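Local structure of possible TctC subunit of the Tripartite Tricarboxylate Transport(TTT) Family (Rhodopseudomonas palustris, 6HKE) at residues D191-A196 and P217-V222; V197-L200 and K204-A207; R35-E40 and T270-L275; V169-T174 and G184-M189. The protein probably binds C4-dicarboxylates such as malate in the periplasm, as the substrate-binding component of a tripartite tricarboxylate transporter. The protein carries 2 engineered substitutions. All coordinates share one frame; numbering follows the deposited sequence.

Contact 1 (D191-A196 and P217-V222); sequences DQIVNA and PVVPDV. With MLT (D-malate), chain D; LMR ((2S)-2-hydroxybutanedioic acid), chain E.
Turned away from the backbone N at CG1 (chi1 -169°) and carried straight on to CD1 (chi2 167°), Ile193 stretches from the first turn of its helix to the two valines of the loop 217-222. The contact is made by its terminal methyl: CD1 of Ile193 lies 3.5 Å from CG2 of Val218 and 3.9 Å from CG2 of Val219. Ile193 slants across the side chain of Val218 and runs past that of Val219 in the opposite direction. Packing alone joins the two segments, and the long arm of an isoleucine suits a separation of 8.8 Å between CA of Ile193 and CA of Val219. One residue earlier, at the N-cap position of the helix, Gln192 serves the ligand site. D- and L-malate overlap there as alternative occupants. NE2 of Gln192 donates to the hydroxyl O2 of L-malate at 2.7 Å, and more weakly to the hydroxyl O3 of D-malate at 3.3 Å. Shortened to an alanine here, the side chain would lose its amide, and the malate hydroxyl would probably be left without this donor. The backbone O of Gln192 meanwhile accepts from N of Ala196 at 3.2 Å, within the first turn of the helix. A helix that starts at the end of a sheet strand, beside the ligand, is consistent with the type II periplasmic binding protein fold.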
loop_
_atom_site.group_PDB
_atom_site.type_symbol
_atom_site.label_atom_id
_atom_site.label_comp_id
_atom_site.label_asym_id
_atom_site.label_seq_id
_atom_site.Cartn_x
_atom_site.Cartn_y
_atom_site.Cartn_z
ATOM N N ASP A 191 8.529 -2.633 -1.253
ATOM C CA ASP A 191 7.750 -1.402 -1.533
ATOM C C ASP A 191 6.755 -1.643 -2.679
ATOM O O ASP A 191 6.982 -2.488 -3.530
ATOM C CB ASP A 191 8.701 -0.231 -1.762
ATOM C CG ASP A 191 8.095 1.156 -1.558
ATOM O OD1 ASP A 191 6.946 1.242 -1.082
ATOM O OD2 ASP A 191 8.787 2.153 -1.892
ATOM N N GLN A 192 5.665 -0.893 -2.648
ATOM C CA GLN A 192 4.683 -0.762 -3.743
ATOM C C GLN A 192 5.381 -0.190 -4.989
ATOM O O GLN A 192 6.206 0.743 -4.878
ATOM C CB GLN A 192 3.518 0.083 -3.222
ATOM C CG GLN A 192 2.644 -0.689 -2.243
ATOM C CD GLN A 192 1.831 0.208 -1.355
ATOM O OE1 GLN A 192 0.673 0.496 -1.656
ATOM N NE2 GLN A 192 2.454 0.690 -0.284
ATOM N N ILE A 193 5.037 -0.737 -6.151
ATOM C CA ILE A 193 5.701 -0.434 -7.444
ATOM C C ILE A 193 5.617 1.071 -7.743
ATOM O O ILE A 193 6.618 1.594 -8.261
ATOM C CB ILE A 193 5.112 -1.330 -8.558
ATOM C CG1 ILE A 193 5.948 -1.258 -9.833
ATOM C CG2 ILE A 193 3.658 -1.008 -8.822
ATOM C CD1 ILE A 193 5.621 -2.333 -10.831
ATOM N N VAL A 194 4.501 1.753 -7.453
ATOM C CA VAL A 194 4.359 3.212 -7.771
ATOM C C VAL A 194 5.417 4.019 -7.018
ATOM O O VAL A 194 5.889 4.984 -7.562
ATOM C CB VAL A 194 2.956 3.796 -7.511
ATOM C CG1 VAL A 194 1.919 3.172 -8.418
ATOM C CG2 VAL A 194 2.546 3.685 -6.064
ATOM N N ASN A 195 5.793 3.635 -5.810
ATOM C CA ASN A 195 6.897 4.332 -5.110
ATOM C C ASN A 195 8.242 3.969 -5.745
ATOM O O ASN A 195 9.084 4.874 -5.877
ATOM C CB ASN A 195 6.961 3.986 -3.630
ATOM C CG ASN A 195 7.684 5.059 -2.851
ATOM O OD1 ASN A 195 7.510 6.247 -3.123
ATOM N ND2 ASN A 195 8.483 4.646 -1.882
ATOM N N ALA A 196 8.447 2.700 -6.097
ATOM C CA ALA A 196 9.771 2.154 -6.471
ATOM C C ALA A 196 10.174 2.625 -7.881
ATOM O O ALA A 196 11.386 2.784 -8.131
ATOM C CB ALA A 196 9.740 0.653 -6.382
ATOM N N PRO A 217 5.106 -5.262 -16.893
ATOM C CA PRO A 217 5.698 -4.597 -18.048
ATOM C C PRO A 217 6.343 -3.220 -17.782
ATOM O O PRO A 217 7.121 -2.844 -18.598
ATOM C CB PRO A 217 4.549 -4.509 -19.071
ATOM C CG PRO A 217 3.276 -4.842 -18.328
ATOM C CD PRO A 217 3.670 -5.544 -17.045
ATOM N N VAL A 218 6.090 -2.529 -16.663
ATOM C CA VAL A 218 6.826 -1.265 -16.341
ATOM C C VAL A 218 8.185 -1.597 -15.714
ATOM O O VAL A 218 9.016 -0.669 -15.617
ATOM C CB VAL A 218 6.054 -0.293 -15.424
ATOM C CG1 VAL A 218 4.642 -0.030 -15.922
ATOM C CG2 VAL A 218 6.046 -0.766 -13.987
ATOM N N VAL A 219 8.397 -2.833 -15.240
ATOM C CA VAL A 219 9.734 -3.275 -14.744
ATOM C C VAL A 219 10.001 -4.676 -15.276
ATOM O O VAL A 219 10.153 -5.629 -14.515
ATOM C CB VAL A 219 9.845 -3.177 -13.211
ATOM C CG1 VAL A 219 9.802 -1.727 -12.757
ATOM C CG2 VAL A 219 8.792 -3.991 -12.478
ATOM N N PRO A 220 10.099 -4.839 -16.613
ATOM C CA PRO A 220 10.075 -6.169 -17.213
ATOM C C PRO A 220 11.355 -6.986 -16.977
ATOM O O PRO A 220 11.277 -8.193 -17.124
ATOM C CB PRO A 220 9.815 -5.879 -18.706
ATOM C CG PRO A 220 10.381 -4.492 -18.926
ATOM C CD PRO A 220 10.231 -3.762 -17.607
ATOM N N ASP A 221 12.456 -6.345 -16.568
ATOM C CA ASP A 221 13.771 -7.006 -16.310
ATOM C C ASP A 221 13.852 -7.524 -14.852
ATOM O O ASP A 221 14.849 -8.169 -14.502
ATOM C CB ASP A 221 14.924 -6.091 -16.758
ATOM C CG ASP A 221 15.343 -6.273 -18.227
ATOM O OD1 ASP A 221 14.718 -7.106 -18.937
ATOM O OD2 ASP A 221 16.327 -5.620 -18.654
ATOM N N VAL A 222 12.796 -7.347 -14.049
ATOM C CA VAL A 222 12.716 -7.838 -12.638
ATOM C C VAL A 222 12.002 -9.193 -12.603
ATOM O O VAL A 222 10.838 -9.286 -12.976
ATOM C CB VAL A 222 11.994 -6.809 -11.751
ATOM C CG1 VAL A 222 11.830 -7.314 -10.324
ATOM C CG2 VAL A 222 12.680 -5.449 -11.785
HETATM C C1 MLT D . 2.965 1.245 3.321
HETATM O O1 MLT D . 2.011 0.508 3.651
HETATM O O2 MLT D . 4.136 0.802 3.311
HETATM C C2 MLT D . 2.678 2.690 2.978
HETATM O O3 MLT D . 1.624 2.929 2.023
HETATM C C3 MLT D . 3.859 3.359 2.341
HETATM C C4 MLT D . 3.386 4.774 2.133
HETATM O O4 MLT D . 2.306 4.991 1.519
HETATM O O5 MLT D . 4.103 5.664 2.635
HETATM C C1 LMR E . 3.245 1.117 3.220
HETATM O O1A LMR E . 2.230 0.968 3.918
HETATM O O1B LMR E . 4.204 0.302 3.173
HETATM C C2 LMR E . 3.318 2.376 2.341
HETATM O O2 LMR E . 2.165 2.603 1.539
HETATM C C3 LMR E . 3.551 3.652 3.156
HETATM C C4 LMR E . 3.312 4.824 2.220
HETATM O O4A LMR E . 4.285 5.549 1.940
HETATM O O4B LMR E . 2.163 4.983 1.737
#

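Contact 2 (V197-L200 and K204-A207); sequences VPAL and KVKA
The methyl CD2 of Leu200 rests against the backbone of strand 205-210. It approaches O of Val205 to 3.5 Å and N of Ala207 to 3.7 Å, and CA of Lys206 is also within van der Waals reach. Beside this, CG2 of Val205 touches two residues of the helix, 3.8 Å from CB of Ala199 and 3.9 Å from CD2 of Leu200. Ala199 suits its place because a single methyl lets the helix lie close to the valine. Leu200 starts in the other direction: its CB points away from the strand, but with CG set opposite the carbonyl carbon (chi1 -67°) the branch at CG sends CD2 back over the peptide groups. A beta-branched valine on the strand offers a broad surface for both.

A backbone bond helps to hold these groups in place. N of Lys204 donates to O of Ala199 at 2.8 Å, nearly straight at 160°, and keeps the start of the returning chain beside the last turn of the helix. Further back the helix is kinked at Pro198, whose ring nitrogen has no hydrogen to give to the preceding turn. The two lysines keep their charges outside the packing: NZ of Lys204 forms a salt bridge with Glu202, and NZ of Lys206 donates to O of Phe121.

The contact thus closes the short turn from helix 193-201 to strand 205-210. Leu178, Leu181 and Val182 of helix 174-182 pack on Ala199 and Val205, while strand 102-118, which pairs with this strand, brings Leu114 to Leu200 and Leu116 to Ala207.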
loop_
_atom_site.group_PDB
_atom_site.type_symbol
_atom_site.label_atom_id
_atom_site.label_comp_id
_atom_site.label_asym_id
_atom_site.label_seq_id
_atom_site.Cartn_x
_atom_site.Cartn_y
_atom_site.Cartn_z
ATOM N N VAL A 197 9.208 2.832 -8.779
ATOM C CA VAL A 197 9.504 2.925 -10.236
ATOM C C VAL A 197 10.407 4.126 -10.484
ATOM O O VAL A 197 11.445 3.952 -11.101
ATOM C CB VAL A 197 8.242 2.923 -11.125
ATOM C CG1 VAL A 197 8.451 3.719 -12.409
ATOM C CG2 VAL A 197 7.828 1.501 -11.462
ATOM N N PRO A 198 10.063 5.352 -10.028
ATOM C CA PRO A 198 10.874 6.531 -10.331
ATOM C C PRO A 198 12.332 6.402 -9.853
ATOM O O PRO A 198 13.207 6.866 -10.552
ATOM C CB PRO A 198 10.146 7.685 -9.615
ATOM C CG PRO A 198 8.728 7.169 -9.395
ATOM C CD PRO A 198 8.890 5.678 -9.200
ATOM N N ALA A 199 12.575 5.767 -8.706
ATOM C CA ALA A 199 13.933 5.532 -8.167
ATOM C C ALA A 199 14.704 4.552 -9.069
ATOM O O ALA A 199 15.908 4.818 -9.330
ATOM C CB ALA A 199 13.847 5.027 -6.749
ATOM N N LEU A 200 14.051 3.469 -9.519
ATOM C CA LEU A 200 14.634 2.449 -10.439
ATOM C C LEU A 200 14.985 3.118 -11.772
ATOM O O LEU A 200 16.094 2.897 -12.277
ATOM C CB LEU A 200 13.640 1.298 -10.664
ATOM C CG LEU A 200 13.347 0.427 -9.441
ATOM C CD1 LEU A 200 12.195 -0.532 -9.713
ATOM C CD2 LEU A 200 14.588 -0.349 -9.012
ATOM N N LYS A 204 18.630 4.725 -8.847
ATOM C CA LYS A 204 19.019 5.085 -7.447
ATOM C C LYS A 204 18.861 3.886 -6.500
ATOM O O LYS A 204 19.452 3.916 -5.419
ATOM C CB LYS A 204 18.212 6.276 -6.933
ATOM C CG LYS A 204 18.629 7.627 -7.485
ATOM C CD LYS A 204 17.536 8.657 -7.328
ATOM C CE LYS A 204 18.051 10.081 -7.376
ATOM N NZ LYS A 204 16.948 11.057 -7.566
ATOM N N VAL A 205 18.113 2.857 -6.883
ATOM C CA VAL A 205 18.008 1.616 -6.070
ATOM C C VAL A 205 17.903 0.461 -7.049
ATOM O O VAL A 205 17.838 0.733 -8.264
ATOM C CB VAL A 205 16.806 1.658 -5.103
ATOM C CG1 VAL A 205 16.931 2.780 -4.081
ATOM C CG2 VAL A 205 15.490 1.754 -5.846
ATOM N N LYS A 206 17.851 -0.766 -6.539
ATOM C CA LYS A 206 17.667 -1.966 -7.382
ATOM C C LYS A 206 16.565 -2.842 -6.781
ATOM O O LYS A 206 16.326 -2.745 -5.554
ATOM C CB LYS A 206 18.998 -2.700 -7.563
ATOM C CG LYS A 206 19.763 -3.033 -6.299
ATOM C CD LYS A 206 21.117 -3.600 -6.620
ATOM C CE LYS A 206 21.756 -4.304 -5.444
ATOM N NZ LYS A 206 22.978 -5.035 -5.855
ATOM N N ALA A 207 15.874 -3.581 -7.656
ATOM C CA ALA A 207 14.857 -4.602 -7.331
ATOM C C ALA A 207 15.524 -5.970 -7.450
ATOM O O ALA A 207 16.300 -6.127 -8.368
ATOM C CB ALA A 207 13.695 -4.493 -8.286
#

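Contact 3 (R35-E40 and T270-L275); sequences RLITAE and TRLTDL
Leu36 projects from helix 29-45 onto Leu272 and Arg271 of helix 266-274; of these two, its CD1 meets Arg271 alone, while CD2 touches both. The purely apolar contacts are made by CD2 of Leu36, 3.9 Å from CG of Leu272, with a looser flank where CD1 of Ile37 lies 4.4 Å from CD1 of Leu272. Leucine suits this place because the two methyls of its forked end can meet two neighbours at once. A chi1 of 172° directs the fork across to the second helix, whose local axis approaches that of the first to 11.3 Å and runs antiparallel to it at 168°.

A second kind of contact sets hydrocarbon against the arginine. CB of Arg271 lies 3.6 Å from CD2 of Leu36, and CD of Arg271 lies 3.6 Å from CD1 of Leu36. The chain of Arg271 then bends at chi3 and carries its guanidinium obliquely past the same methyl, with NH2 3.5 Å from CD1 of Leu36. Arginine fits this exposed margin, since its methylenes can shield the leucine while its charged end stays at the surface.

Polar bonds across the pair are absent. NE of Arg271 has a long, weak ion pair with Asp267 of its own helix.

Val268, one turn before Leu272, continues the packing against Leu36 and Ile37. Helix 249-263 closes in on Ile37 through Ala262 and Leu263, and Thr38 of helix 29-45 rests on strand 49-53.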
loop_
_atom_site.group_PDB
_atom_site.type_symbol
_atom_site.label_atom_id
_atom_site.label_comp_id
_atom_site.label_asym_id
_atom_site.label_seq_id
_atom_site.Cartn_x
_atom_site.Cartn_y
_atom_site.Cartn_z
ATOM N N ARG A 35 -3.847 11.490 -3.988
ATOM C CA ARG A 35 -3.827 12.873 -4.520
ATOM C C ARG A 35 -4.291 12.859 -5.979
ATOM O O ARG A 35 -5.035 13.774 -6.397
ATOM C CB ARG A 35 -2.436 13.488 -4.374
ATOM C CG ARG A 35 -2.223 14.113 -3.007
ATOM C CD ARG A 35 -0.809 14.599 -2.783
ATOM N NE ARG A 35 -0.635 14.697 -1.347
ATOM C CZ ARG A 35 -1.090 15.686 -0.598
ATOM N NH1 ARG A 35 -1.711 16.721 -1.145
ATOM N NH2 ARG A 35 -0.911 15.634 0.708
ATOM N N LEU A 36 -3.869 11.848 -6.708
ATOM C CA LEU A 36 -4.141 11.689 -8.156
ATOM C C LEU A 36 -5.639 11.442 -8.362
ATOM O O LEU A 36 -6.231 12.086 -9.257
ATOM C CB LEU A 36 -3.282 10.530 -8.667
ATOM C CG LEU A 36 -3.568 10.091 -10.095
ATOM C CD1 LEU A 36 -3.384 11.264 -11.051
ATOM C CD2 LEU A 36 -2.678 8.910 -10.478
ATOM N N ILE A 37 -6.254 10.568 -7.555
ATOM C CA ILE A 37 -7.681 10.198 -7.758
ATOM C C ILE A 37 -8.612 11.273 -7.160
ATOM O O ILE A 37 -9.564 11.709 -7.867
ATOM C CB ILE A 37 -7.969 8.772 -7.260
ATOM C CG1 ILE A 37 -7.239 7.755 -8.138
ATOM C CG2 ILE A 37 -9.456 8.514 -7.257
ATOM C CD1 ILE A 37 -7.100 6.393 -7.542
ATOM N N THR A 38 -8.345 11.726 -5.938
ATOM C CA THR A 38 -9.232 12.671 -5.207
ATOM C C THR A 38 -9.345 14.005 -5.954
ATOM O O THR A 38 -10.471 14.551 -5.938
ATOM C CB THR A 38 -8.812 12.846 -3.745
ATOM O OG1 THR A 38 -7.479 13.369 -3.690
ATOM C CG2 THR A 38 -8.937 11.531 -3.000
ATOM N N ALA A 39 -8.274 14.507 -6.584
ATOM C CA ALA A 39 -8.342 15.758 -7.392
ATOM C C ALA A 39 -9.395 15.606 -8.499
ATOM O O ALA A 39 -10.229 16.524 -8.646
ATOM C CB ALA A 39 -6.998 16.147 -7.955
ATOM N N GLU A 40 -9.434 14.468 -9.198
ATOM C CA GLU A 40 -10.419 14.258 -10.294
ATOM C C GLU A 40 -11.813 14.081 -9.693
ATOM O O GLU A 40 -12.765 14.548 -10.321
ATOM C CB GLU A 40 -10.002 13.092 -11.190
ATOM C CG GLU A 40 -8.787 13.402 -12.060
ATOM C CD GLU A 40 -9.014 14.343 -13.238
ATOM O OE1 GLU A 40 -9.933 15.171 -13.159
ATOM O OE2 GLU A 40 -8.280 14.236 -14.251
ATOM N N THR A 270 -3.213 6.942 -17.168
ATOM C CA THR A 270 -1.826 6.970 -17.678
ATOM C C THR A 270 -0.867 7.180 -16.497
ATOM O O THR A 270 0.197 6.528 -16.516
ATOM C CB THR A 270 -1.663 7.942 -18.850
ATOM O OG1 THR A 270 -1.797 9.262 -18.343
ATOM C CG2 THR A 270 -2.676 7.708 -19.950
ATOM N N ARG A 271 -1.216 7.981 -15.483
ATOM C CA ARG A 271 -0.307 8.172 -14.311
ATOM C C ARG A 271 -0.243 6.863 -13.515
ATOM O O ARG A 271 0.865 6.343 -13.279
ATOM C CB ARG A 271 -0.708 9.372 -13.457
ATOM C CG ARG A 271 0.021 10.670 -13.808
ATOM C CD ARG A 271 -0.851 11.887 -13.509
ATOM N NE ARG A 271 -0.226 13.107 -12.986
ATOM C CZ ARG A 271 0.107 13.358 -11.708
ATOM N NH1 ARG A 271 0.645 14.521 -11.380
ATOM N NH2 ARG A 271 -0.052 12.450 -10.763
ATOM N N LEU A 272 -1.390 6.289 -13.168
ATOM C CA LEU A 272 -1.423 4.992 -12.438
ATOM C C LEU A 272 -0.604 3.946 -13.208
ATOM O O LEU A 272 0.314 3.364 -12.599
ATOM C CB LEU A 272 -2.871 4.536 -12.252
ATOM C CG LEU A 272 -3.641 5.218 -11.123
ATOM C CD1 LEU A 272 -5.096 4.774 -11.144
ATOM C CD2 LEU A 272 -3.020 4.907 -9.769
ATOM N N THR A 273 -0.912 3.721 -14.490
ATOM C CA THR A 273 -0.368 2.582 -15.278
ATOM C C THR A 273 1.115 2.817 -15.601
ATOM O O THR A 273 1.864 1.809 -15.634
ATOM C CB THR A 273 -1.240 2.261 -16.506
ATOM O OG1 THR A 273 -1.276 3.379 -17.392
ATOM C CG2 THR A 273 -2.657 1.876 -16.135
ATOM N N ASP A 274 1.553 4.069 -15.792
ATOM C CA ASP A 274 2.992 4.412 -16.015
ATOM C C ASP A 274 3.849 4.041 -14.789
ATOM O O ASP A 274 5.071 3.868 -14.937
ATOM C CB ASP A 274 3.216 5.903 -16.283
ATOM C CG ASP A 274 2.838 6.372 -17.676
ATOM O OD1 ASP A 274 2.799 5.521 -18.616
ATOM O OD2 ASP A 274 2.570 7.589 -17.814
ATOM N N LEU A 275 3.251 3.980 -13.609
ATOM C CA LEU A 275 3.980 3.694 -12.353
ATOM C C LEU A 275 3.701 2.249 -11.925
ATOM O O LEU A 275 4.074 1.904 -10.804
ATOM C CB LEU A 275 3.539 4.723 -11.310
ATOM C CG LEU A 275 3.917 6.183 -11.608
ATOM C CD1 LEU A 275 3.313 7.129 -10.578
ATOM C CD2 LEU A 275 5.423 6.366 -11.636
#

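Contact 4 (V169-T174 and G184-M189); sequences VPFSGT and GQVDYM. With LMR ((2S)-2-hydroxybutanedioic acid), chain E; MLT (D-malate), chain D.
A beta-alpha-beta crossover, from strand 167-170 through helix 174-182 to strand 188-192, brings Val169, Phe171 and Thr174 against Val186 and Met189. CG1 of Val186 meets the edge of the Phe171 ring near its plane, 4.1 Å from CE1 of Phe171, and lies 4.4 Å from CB of Val169. These apolar groups pack toward a partly exposed side, with Val186 itself buried. Nearer the ligand, Met189 leads off away from its backbone N (chi1 -157°) and bends at chi3, which brings CE to 4.1 Å from CB of Thr174; the flexible thioether can bend to reach the threonine.

Strand 141-144 lies between the two strands and parallel to both, while the crossover helix begins at the malate. N of Thr174 donates to O4A of L-malate at 2.9 Å, or to O5 of D-malate, its alternative occupant, so the helix start would probably favour the carboxylate. Glycine suits the N-cap, Gly173, since a CB in the usual place would come too close to O5 of D-malate. OG1 of Thr174 is hydrogen-bonded to OD1 of Asp191, so a valine in its place would probably leave that carboxylate oxygen without this partner. At the other end of the helix, Gly184 closes a Schellman motif with positive phi.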
loop_
_atom_site.group_PDB
_atom_site.type_symbol
_atom_site.label_atom_id
_atom_site.label_comp_id
_atom_site.label_asym_id
_atom_site.label_seq_id
_atom_site.Cartn_x
_atom_site.Cartn_y
_atom_site.Cartn_z
ATOM N N VAL A 169 13.612 -1.003 10.718
ATOM C CA VAL A 169 13.709 0.457 11.011
ATOM C C VAL A 169 12.395 1.062 10.526
ATOM O O VAL A 169 12.080 1.002 9.333
ATOM C CB VAL A 169 14.951 1.092 10.347
ATOM C CG1 VAL A 169 15.123 2.558 10.699
ATOM C CG2 VAL A 169 16.225 0.351 10.701
ATOM N N PRO A 170 11.570 1.619 11.441
ATOM C CA PRO A 170 10.268 2.160 11.074
ATOM C C PRO A 170 10.374 3.590 10.530
ATOM O O PRO A 170 11.080 4.401 11.115
ATOM C CB PRO A 170 9.507 2.118 12.412
ATOM C CG PRO A 170 10.566 2.354 13.461
ATOM C CD PRO A 170 11.845 1.772 12.882
ATOM N N PHE A 171 9.635 3.873 9.455
ATOM C CA PHE A 171 9.557 5.207 8.808
ATOM C C PHE A 171 8.106 5.687 8.861
ATOM O O PHE A 171 7.223 4.892 9.162
ATOM C CB PHE A 171 10.106 5.141 7.376
ATOM C CG PHE A 171 11.608 5.034 7.301
ATOM C CD1 PHE A 171 12.240 3.810 7.447
ATOM C CD2 PHE A 171 12.392 6.171 7.159
ATOM C CE1 PHE A 171 13.623 3.726 7.405
ATOM C CE2 PHE A 171 13.771 6.087 7.128
ATOM C CZ PHE A 171 14.385 4.867 7.264
ATOM N N SER A 172 7.891 6.975 8.603
ATOM C CA SER A 172 6.566 7.641 8.505
ATOM C C SER A 172 5.863 7.251 7.195
ATOM O O SER A 172 4.670 7.600 7.051
ATOM C CB SER A 172 6.716 9.151 8.604
ATOM O OG SER A 172 7.660 9.646 7.657
ATOM N N GLY A 173 6.593 6.634 6.260
ATOM C CA GLY A 173 6.083 6.111 4.977
ATOM C C GLY A 173 7.207 5.499 4.165
ATOM O O GLY A 173 8.375 5.577 4.610
ATOM N N THR A 174 6.919 4.922 2.998
ATOM C CA THR A 174 7.986 4.384 2.104
ATOM C C THR A 174 8.521 5.510 1.220
ATOM O O THR A 174 9.553 5.284 0.551
ATOM C CB THR A 174 7.541 3.170 1.292
ATOM O OG1 THR A 174 6.429 3.615 0.515
ATOM C CG2 THR A 174 7.228 1.988 2.185
ATOM N N GLY A 184 21.566 4.804 1.044
ATOM C CA GLY A 184 22.161 3.589 1.628
ATOM C C GLY A 184 22.147 3.582 3.151
ATOM O O GLY A 184 22.978 2.861 3.708
ATOM N N GLN A 185 21.226 4.318 3.799
ATOM C CA GLN A 185 21.073 4.370 5.286
ATOM C C GLN A 185 20.372 3.092 5.748
ATOM O O GLN A 185 20.416 2.800 6.937
ATOM C CB GLN A 185 20.244 5.569 5.774
ATOM C CG GLN A 185 20.657 6.929 5.206
ATOM C CD GLN A 185 21.219 7.901 6.222
ATOM O OE1 GLN A 185 21.616 7.525 7.328
ATOM N NE2 GLN A 185 21.285 9.169 5.838
ATOM N N VAL A 186 19.697 2.398 4.835
ATOM C CA VAL A 186 19.042 1.084 5.089
ATOM C C VAL A 186 19.387 0.144 3.924
ATOM O O VAL A 186 19.803 0.633 2.853
ATOM C CB VAL A 186 17.523 1.241 5.304
ATOM C CG1 VAL A 186 17.213 1.944 6.618
ATOM C CG2 VAL A 186 16.856 1.954 4.142
ATOM N N ASP A 187 19.221 -1.162 4.134
ATOM C CA ASP A 187 19.766 -2.234 3.263
ATOM C C ASP A 187 18.696 -2.699 2.280
ATOM O O ASP A 187 18.954 -2.670 1.066
ATOM C CB ASP A 187 20.356 -3.341 4.127
ATOM C CG ASP A 187 21.575 -2.806 4.861
ATOM O OD1 ASP A 187 22.554 -2.472 4.172
ATOM O OD2 ASP A 187 21.491 -2.617 6.087
ATOM N N TYR A 188 17.523 -3.085 2.765
ATOM C CA TYR A 188 16.420 -3.437 1.847
ATOM C C TYR A 188 15.064 -3.060 2.429
ATOM O O TYR A 188 14.936 -2.559 3.556
ATOM C CB TYR A 188 16.521 -4.898 1.421
ATOM C CG TYR A 188 16.272 -5.945 2.470
ATOM C CD1 TYR A 188 17.302 -6.386 3.277
ATOM C CD2 TYR A 188 15.045 -6.587 2.564
ATOM C CE1 TYR A 188 17.112 -7.414 4.181
ATOM C CE2 TYR A 188 14.837 -7.606 3.477
ATOM C CZ TYR A 188 15.878 -8.025 4.285
ATOM O OH TYR A 188 15.695 -9.022 5.201
ATOM N N MET A 189 14.063 -3.290 1.593
ATOM C CA MET A 189 12.710 -2.730 1.712
ATOM C C MET A 189 11.838 -3.510 0.732
ATOM O O MET A 189 12.326 -3.809 -0.390
ATOM C CB MET A 189 12.792 -1.258 1.315
ATOM C CG MET A 189 11.711 -0.378 1.849
ATOM S SD MET A 189 12.132 1.274 1.255
ATOM C CE MET A 189 11.004 1.445 -0.120
HETATM C C1 LMR E . 3.245 1.117 3.220
HETATM O O1A LMR E . 2.230 0.968 3.918
HETATM O O1B LMR E . 4.204 0.302 3.173
HETATM C C2 LMR E . 3.318 2.376 2.341
HETATM O O2 LMR E . 2.165 2.603 1.539
HETATM C C3 LMR E . 3.551 3.652 3.156
HETATM C C4 LMR E . 3.312 4.824 2.220
HETATM O O4A LMR E . 4.285 5.549 1.940
HETATM O O4B LMR E . 2.163 4.983 1.737
HETATM C C1 MLT D . 2.965 1.245 3.321
HETATM O O1 MLT D . 2.011 0.508 3.651
HETATM O O2 MLT D . 4.136 0.802 3.311
HETATM C C2 MLT D . 2.678 2.690 2.978
HETATM O O3 MLT D . 1.624 2.929 2.023
HETATM C C3 MLT D . 3.859 3.359 2.341
HETATM C C4 MLT D . 3.386 4.774 2.133
HETATM O O4 MLT D . 2.306 4.991 1.519
HETATM O O5 MLT D . 4.103 5.664 2.635
#

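Overall arrangement
Contact 3 opens first along the chain and closes last; within it contact 4, in the crossover to strand 188-192, precedes contact 1, which opens on the end of that strand and encloses contact 2. Contacts 1 and 2 share helix 193-201, their centres about 8 Å apart, and the loop valines of contact 1 pack on Val197 and Leu200. Contacts 1 and 4 share strand 188-192 and both reach malate, their centres about 18 Å apart. Contact 3 is the farthest from contact 4, about 25 Å between centres, yet Leu275 touches Val194 and Val197. Thus two contacts supply the ligand site, while contact 2 packs helix on strand and contact 3 helix on helix, both away from the ligand.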